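Local coordinates for protein shikimate dehydrogenase (NADP(+)) (Thermus thermophilus, PDB 2D5C) that catalyses the reversible NADPH-linked reduction of 3-dehydroshikimate to shikimate, the fourth of seven steps to chorismate, at residues R46-E49 against V50-F54; A163-L166 against E167-R170. One frame throughout, in Å; residues are numbered along the deposited sequence.

Interaction 1 (R46-E49 against V50-F54)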
# COMPACT_ATOMS: atom_id res chain seq x y z
N ARG A 46 9.83 -8.30 14.79
CA ARG A 46 8.74 -7.34 14.90
C ARG A 46 8.09 -7.08 13.53
O ARG A 46 6.87 -6.96 13.43
CB ARG A 46 9.26 -6.02 15.48
CG ARG A 46 8.18 -4.99 15.79
CD ARG A 46 7.34 -5.38 17.01
NE ARG A 46 8.08 -5.18 18.25
CZ ARG A 46 8.46 -6.16 19.07
NH1 ARG A 46 8.17 -7.42 18.78
NH2 ARG A 46 9.13 -5.88 20.17
N LEU A 47 8.91 -6.97 12.49
CA LEU A 47 8.36 -6.73 11.15
C LEU A 47 7.63 -7.97 10.65
O LEU A 47 6.70 -7.87 9.85
CB LEU A 47 9.48 -6.33 10.18
CG LEU A 47 10.18 -5.00 10.46
CD1 LEU A 47 11.31 -4.82 9.45
CD2 LEU A 47 9.20 -3.84 10.37
N LYS A 48 8.05 -9.14 11.12
CA LYS A 48 7.40 -10.39 10.73
C LYS A 48 5.97 -10.35 11.23
O LYS A 48 5.04 -10.76 10.54
CB LYS A 48 8.11 -11.60 11.34
CG LYS A 48 9.10 -12.30 10.42
CD LYS A 48 8.60 -13.68 10.02
CE LYS A 48 8.49 -14.61 11.22
NZ LYS A 48 7.96 -15.95 10.86
N GLU A 49 5.80 -9.84 12.45
CA GLU A 49 4.48 -9.73 13.05
C GLU A 49 3.66 -8.68 12.32
O GLU A 49 2.47 -8.87 12.09
CB GLU A 49 4.61 -9.36 14.52
CG GLU A 49 5.23 -10.45 15.37
CD GLU A 49 5.71 -9.92 16.71
OE1 GLU A 49 6.61 -9.06 16.72
OE2 GLU A 49 5.18 -10.38 17.74
N VAL A 50 4.32 -7.58 11.95
CA VAL A 50 3.65 -6.50 11.23
C VAL A 50 3.02 -7.04 9.95
O VAL A 50 1.92 -6.65 9.56
CB VAL A 50 4.64 -5.37 10.87
CG1 VAL A 50 3.96 -4.34 9.97
CG2 VAL A 50 5.12 -4.69 12.13
N ARG A 51 3.72 -7.96 9.29
CA ARG A 51 3.23 -8.54 8.06
C ARG A 51 1.90 -9.25 8.23
O ARG A 51 1.09 -9.31 7.31
CB ARG A 51 4.25 -9.55 7.50
CG ARG A 51 5.55 -8.92 7.04
CD ARG A 51 6.55 -10.00 6.66
NE ARG A 51 7.82 -9.42 6.21
CZ ARG A 51 8.07 -9.03 4.97
NH1 ARG A 51 7.14 -9.15 4.03
NH2 ARG A 51 9.26 -8.52 4.67
N ARG A 52 1.66 -9.78 9.43
CA ARG A 52 0.43 -10.52 9.70
C ARG A 52 -0.71 -9.77 10.37
O ARG A 52 -1.88 -10.02 10.06
CB ARG A 52 0.75 -11.75 10.56
CG ARG A 52 1.85 -12.66 10.05
CD ARG A 52 2.22 -13.67 11.13
NE ARG A 52 3.34 -14.53 10.75
CZ ARG A 52 3.27 -15.50 9.83
NH1 ARG A 52 2.12 -15.73 9.20
NH2 ARG A 52 4.34 -16.23 9.56
N ALA A 53 -0.39 -8.84 11.26
CA ALA A 53 -1.45 -8.16 11.99
C ALA A 53 -1.59 -6.64 11.96
O ALA A 53 -2.44 -6.10 12.67
CB ALA A 53 -1.42 -8.62 13.45
N PHE A 54 -0.79 -5.93 11.17
CA PHE A 54 -0.92 -4.48 11.11
C PHE A 54 -1.04 -3.98 9.68
O PHE A 54 -0.39 -4.51 8.79
CB PHE A 54 0.28 -3.78 11.76
CG PHE A 54 0.34 -3.97 13.25
CD1 PHE A 54 0.66 -5.20 13.79
CD2 PHE A 54 0.04 -2.91 14.10
CE1 PHE A 54 0.69 -5.39 15.18
CE2 PHE A 54 0.06 -3.08 15.49
CZ PHE A 54 0.38 -4.32 16.02

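Interaction 2 (A163-L166 against E167-R170)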
# COMPACT_ATOMS: atom_id res chain seq x y z
N ALA A 163 28.91 20.77 3.22
CA ALA A 163 29.17 20.44 4.61
C ALA A 163 29.93 21.62 5.19
O ALA A 163 30.90 22.08 4.59
CB ALA A 163 30.00 19.16 4.71
N VAL A 164 29.50 22.11 6.34
CA VAL A 164 30.16 23.28 6.93
C VAL A 164 30.52 23.11 8.39
O VAL A 164 30.00 22.23 9.08
CB VAL A 164 29.26 24.54 6.82
CG1 VAL A 164 28.89 24.79 5.38
CG2 VAL A 164 28.00 24.38 7.66
N PRO A 165 31.48 23.92 8.87
CA PRO A 165 31.87 23.84 10.27
C PRO A 165 30.72 24.56 10.98
O PRO A 165 30.04 25.39 10.37
CB PRO A 165 33.19 24.60 10.32
CG PRO A 165 33.06 25.58 9.20
CD PRO A 165 32.42 24.77 8.11
N LEU A 166 30.51 24.25 12.26
CA LEU A 166 29.40 24.82 13.01
C LEU A 166 29.25 26.34 13.07
O LEU A 166 28.12 26.84 13.14
CB LEU A 166 29.41 24.26 14.43
CG LEU A 166 28.16 24.52 15.27
CD1 LEU A 166 26.96 23.83 14.64
CD2 LEU A 166 28.38 23.98 16.68
N GLU A 167 30.35 27.08 13.02
CA GLU A 167 30.26 28.54 13.11
C GLU A 167 29.57 29.20 11.91
O GLU A 167 29.19 30.37 11.98
CB GLU A 167 31.64 29.17 13.34
CG GLU A 167 32.59 29.18 12.15
CD GLU A 167 33.57 28.02 12.13
OE1 GLU A 167 34.54 28.08 11.35
OE2 GLU A 167 33.37 27.05 12.90
N LYS A 168 29.39 28.45 10.84
CA LYS A 168 28.71 28.99 9.67
C LYS A 168 27.23 29.19 9.98
O LYS A 168 26.50 29.78 9.18
CB LYS A 168 28.86 28.04 8.48
CG LYS A 168 30.23 28.11 7.83
CD LYS A 168 30.38 29.39 7.02
CE LYS A 168 29.43 29.40 5.83
NZ LYS A 168 29.65 30.58 4.95
N ALA A 169 26.79 28.71 11.14
CA ALA A 169 25.39 28.87 11.53
C ALA A 169 25.03 30.36 11.61
O ALA A 169 23.88 30.74 11.45
CB ALA A 169 25.12 28.20 12.90
N ARG A 170 26.03 31.20 11.85
CA ARG A 170 25.80 32.64 11.95
C ARG A 170 25.39 33.24 10.61
O ARG A 170 24.82 34.33 10.57
CB ARG A 170 27.05 33.36 12.47
CG ARG A 170 27.38 33.03 13.92
CD ARG A 170 28.73 33.60 14.35
NE ARG A 170 29.81 33.21 13.45
CZ ARG A 170 31.11 33.26 13.75
NH1 ARG A 170 31.49 33.68 14.95
NH2 ARG A 170 32.02 32.89 12.86

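Interaction 1 (R46-E49 against V50-F54)
V50 sits one turn on from R46 in helix 43-53, and E49 just before it supplies a carbonyl used twice. The amide of V50 reaches back to the carbonyl of R46, V50 N to R46 O 3.0 Å, and its CG2 follows the same course, V50 CG2 settling 3.1 Å from R46 O. It gets there because CG2 stands anti to its own carbonyl carbon while CG1 takes the place opposite the backbone N (chi1 173°). V50 also rests on L7 and L94, so the branched side chain faces the sheet beneath the helix. E49 O accepts twice: A53 N comes in almost head-on at 3.0 Å, and R52 N, at 2.9 Å, stands well above the carbonyl plane, adding an i+3 bond beside the i+4 one in the last turn. The carboxylate of E49 turns back along the helix, where E49 OE1 offers the syn lone pair to R46 NH1 at 3.1 Å, within the guanidinium plane. R46 is held further by T38, the carbonyl of D37 and a cation-pi contact with W36. K48 and R52 run side by side in the same direction, bringing K48 NZ and R52 NH2 to 3.9 Å, a meeting of like charges on an exposed face. R51 is bonded from its amide to L47 O, and R51 CG lies 3.2 Å from L47 O; the extended chain carries the guanidinium on to D72 and the carbonyl of G92. A leucine here would probably leave D72 without its salt-bridge mate and G92 O without this donor. F54 N still bonds to V50 O, though F54 is the first residue to leave helical phi/psi; the whole is the C-terminal end of an alpha-helix packed on the mixed sheet of the substrate-binding domain.

Interaction 2 (A163-L166 against E167-R170)
E167 sets its CG between the backbone N and the carbonyl carbon (chi1 73°), and a bend at the next torsion folds the carboxylate back over P165. There E167 OE2 lies 3.6 Å from P165 CB and E167 OE1 equally near P165 CG, a contact of carboxylate oxygens with ring carbons on the exposed side. K168 places its CG opposite the carbonyl carbon instead, and the start of its chain crosses V164 at about a right angle, K168 CG meeting V164 CB at 3.8 Å. Two further bends lead its amine away to a salt bridge with E171. Beneath these side chains the backbone begins to coil: K168 N donates to P165 O at 3.2 Å and A169 N to L166 O at 3.0 Å, each donor standing above the plane of its carbonyl. Successive i to i+3 bonds of this kind define a 3-10 turn, which here follows the edge strand 162-163 of the parallel, Rossmann-type sheet and leads toward strand 174-177. R170 N continues the series by bonding to E167 O. On the inner side, V164 and A169 both touch L120, while L166 packs against L122 and W145, and against L191 from a loop, which L166 shares with A169. A169 CB also lies 3.3 Å from L166 O, the very oxygen its own amide is bonded to.

Overall arrangement
From the N terminus, the chain forms strands 2-8 and 31-37 of the substrate-binding domain before reaching interaction 1, in the helix that leads on to strand 56-59 of the same sheet. Interaction 2 comes more than a hundred residues later, in the NADP(+)-binding part, on the connection from edge strand 162-163 to strand 174-177. Each closes a short local turn of continuous chain; the two follow in series and neither nest nor cross. Their centres lie about 43 Å apart on opposite sides of the centre of the chain, without touching. Interaction 1 thus ties a helix to the mixed sheet, and interaction 2 ties a crossover segment to the parallel one.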